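Local coordinates for protein Exo-beta-1,3-galactanase (PDB 5FLW) that probably releases galactose units from the non-reducing ends of beta-1,3-galactan chains, as a putative exo-beta-1,3-galactanase of glycoside hydrolase family 43, at residues 43-48 against 97-102. Numbering follows the deposited sequence.
Sequences NLFQGV and MYIHAE
Ile99 sets its terminal methyl against two side chains of 43-48: CD1 lies 3.7 Å from Phe45 CE1 and 3.9 Å from Val48 CG2. The isoleucine meets the phenylalanine ring obliquely at its CE1 corner, but runs alongside Val48, the two side chains passing in opposite directions. With CG1 anti to the backbone N (chi1 -166°) and chi2 extended, Ile99 reaches far enough to touch both. Two residues earlier on the strand, Met97 comes to Val48 tip to tip. A bend at chi3 (-71°) turns its methyl so that CE rests 3.9 Å from Val48 CG1, while SD sits 4.1 Å from both CG1 and CG2 of Val48. Val48 is thus shared: CG1 packs on the end of Met97, while CG2 meets both Ile99 CD1 and the methionine sulfur. An alanine here would probably leave Met97 CE and Ile99 CD1 without these partners and open a gap between them. All four touching side chains are buried and apolar.

The fold is the five-bladed beta-propeller of family 43, each blade a four-stranded antiparallel sheet, and this contact joins two successive blades. Val48 begins the third strand of one, and Met97 and Ile99 lie on the second strand of the next. Tyr35 and Leu66 from the first blade also touch both Val48 and Met97, and Pro84 of the second blade packs on Val48.

Over one face of the Phe45 ring, Gly47 N stands 3.5 Å above the plane, at the ring centre. Gln46 ties the loop together: its NE2 donates to Leu44 O at 2.9 Å and its OE1 accepts from Asn41 N. Farther along 97-102, His100 NE2 donates to Glu102 OE1 at 2.7 Å, nearly in the imidazole plane, while Tyr108 N and Ala109 N hold Glu102 OE2.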
loop_
_atom_site.group_PDB
_atom_site.type_symbol
_atom_site.label_atom_id
_atom_site.label_comp_id
_atom_site.label_asym_id
_atom_site.label_seq_id
_atom_site.Cartn_x
_atom_site.Cartn_y
_atom_site.Cartn_z
ATOM N N ASN A 43 -15.497 -9.693 -0.174
ATOM C CA ASN A 43 -14.062 -9.917 -0.011
ATOM C C ASN A 43 -13.374 -10.644 -1.169
ATOM O O ASN A 43 -12.136 -10.731 -1.157
ATOM C CB ASN A 43 -13.779 -10.714 1.283
ATOM C CG ASN A 43 -14.178 -12.189 1.168
ATOM O OD1 ASN A 43 -15.233 -12.501 0.620
ATOM N ND2 ASN A 43 -13.355 -13.092 1.697
ATOM N N LEU A 44 -14.116 -11.197 -2.138
ATOM C CA LEU A 44 -13.458 -11.932 -3.218
ATOM C C LEU A 44 -12.989 -10.967 -4.320
ATOM O O LEU A 44 -13.433 -9.817 -4.421
ATOM C CB LEU A 44 -14.369 -13.032 -3.777
ATOM C CG LEU A 44 -14.831 -14.055 -2.736
ATOM C CD1 LEU A 44 -15.871 -15.061 -3.302
ATOM C CD2 LEU A 44 -13.643 -14.785 -2.089
ATOM N N PHE A 45 -12.090 -11.457 -5.169
ATOM C CA PHE A 45 -11.499 -10.583 -6.171
ATOM C C PHE A 45 -12.538 -10.111 -7.190
ATOM O O PHE A 45 -13.192 -10.935 -7.850
ATOM C CB PHE A 45 -10.341 -11.267 -6.879
ATOM C CG PHE A 45 -9.598 -10.338 -7.785
ATOM C CD1 PHE A 45 -8.974 -9.210 -7.258
ATOM C CD2 PHE A 45 -9.517 -10.585 -9.164
ATOM C CE1 PHE A 45 -8.276 -8.333 -8.109
ATOM C CE2 PHE A 45 -8.834 -9.702 -10.017
ATOM C CZ PHE A 45 -8.204 -8.591 -9.496
ATOM N N GLN A 46 -12.666 -8.769 -7.337
ATOM C CA GLN A 46 -13.601 -8.144 -8.265
ATOM C C GLN A 46 -12.886 -7.141 -9.169
ATOM O O GLN A 46 -13.530 -6.268 -9.772
ATOM C CB GLN A 46 -14.790 -7.497 -7.546
ATOM C CG GLN A 46 -15.556 -8.481 -6.682
ATOM C CD GLN A 46 -16.230 -7.809 -5.503
ATOM O OE1 GLN A 46 -17.122 -6.961 -5.675
ATOM N NE2 GLN A 46 -15.787 -8.159 -4.292
ATOM N N GLY A 47 -11.562 -7.231 -9.262
ATOM C CA GLY A 47 -10.802 -6.317 -10.094
ATOM C C GLY A 47 -10.075 -5.251 -9.283
ATOM O O GLY A 47 -10.299 -5.062 -8.074
ATOM N N VAL A 48 -9.176 -4.561 -9.990
ATOM C CA VAL A 48 -8.432 -3.427 -9.463
ATOM C C VAL A 48 -8.977 -2.171 -10.138
ATOM O O VAL A 48 -8.996 -2.077 -11.375
ATOM C CB VAL A 48 -6.922 -3.574 -9.699
ATOM C CG1 VAL A 48 -6.188 -2.308 -9.224
ATOM C CG2 VAL A 48 -6.396 -4.815 -8.955
ATOM N N MET A 97 2.175 -4.119 -12.304
ATOM C CA MET A 97 1.309 -4.212 -11.148
ATOM C C MET A 97 1.621 -5.483 -10.352
ATOM O O MET A 97 1.868 -6.553 -10.931
ATOM C CB MET A 97 -0.159 -4.207 -11.570
ATOM C CG MET A 97 -1.126 -4.262 -10.402
ATOM S SD MET A 97 -2.885 -4.157 -10.915
ATOM C CE MET A 97 -2.980 -2.443 -11.441
ATOM N N TYR A 98 1.631 -5.335 -9.017
ATOM C CA TYR A 98 1.823 -6.420 -8.056
ATOM C C TYR A 98 0.557 -6.543 -7.216
ATOM O O TYR A 98 -0.091 -5.537 -6.917
ATOM C CB TYR A 98 3.037 -6.138 -7.145
ATOM C CG TYR A 98 4.223 -5.672 -7.955
ATOM C CD1 TYR A 98 5.071 -6.597 -8.576
ATOM C CD2 TYR A 98 4.463 -4.310 -8.150
ATOM C CE1 TYR A 98 6.152 -6.171 -9.367
ATOM C CE2 TYR A 98 5.512 -3.870 -8.943
ATOM C CZ TYR A 98 6.364 -4.803 -9.549
ATOM O OH TYR A 98 7.413 -4.381 -10.328
ATOM N N ILE A 99 0.194 -7.767 -6.838
ATOM C CA ILE A 99 -1.028 -7.966 -6.060
ATOM C C ILE A 99 -0.804 -9.139 -5.122
ATOM O O ILE A 99 -0.062 -10.071 -5.436
ATOM C CB ILE A 99 -2.274 -8.142 -6.984
ATOM C CG1 ILE A 99 -3.587 -8.013 -6.197
ATOM C CG2 ILE A 99 -2.224 -9.450 -7.735
ATOM C CD1 ILE A 99 -4.743 -7.798 -7.088
ATOM N N HIS A 100 -1.416 -9.074 -3.951
ATOM C CA HIS A 100 -1.413 -10.233 -3.067
ATOM C C HIS A 100 -2.465 -11.208 -3.607
ATOM O O HIS A 100 -3.673 -10.945 -3.498
ATOM C CB HIS A 100 -1.672 -9.800 -1.618
ATOM C CG HIS A 100 -1.977 -10.938 -0.664
ATOM N ND1 HIS A 100 -2.560 -10.720 0.574
ATOM C CD2 HIS A 100 -1.776 -12.282 -0.752
ATOM C CE1 HIS A 100 -2.716 -11.880 1.194
ATOM N NE2 HIS A 100 -2.251 -12.844 0.415
ATOM N N ALA A 101 -2.007 -12.304 -4.241
ATOM C CA ALA A 101 -2.909 -13.335 -4.730
ATOM C C ALA A 101 -3.125 -14.349 -3.607
ATOM O O ALA A 101 -2.155 -14.878 -3.044
ATOM C CB ALA A 101 -2.338 -14.021 -5.981
ATOM N N GLU A 102 -4.392 -14.616 -3.290
ATOM C CA GLU A 102 -4.729 -15.370 -2.095
ATOM C C GLU A 102 -5.912 -16.283 -2.412
ATOM O O GLU A 102 -6.586 -16.103 -3.426
ATOM C CB GLU A 102 -5.055 -14.421 -0.918
ATOM C CG GLU A 102 -5.052 -15.093 0.451
ATOM C CD GLU A 102 -3.814 -15.942 0.653
ATOM O OE1 GLU A 102 -2.735 -15.400 1.051
ATOM O OE2 GLU A 102 -3.921 -17.148 0.392
#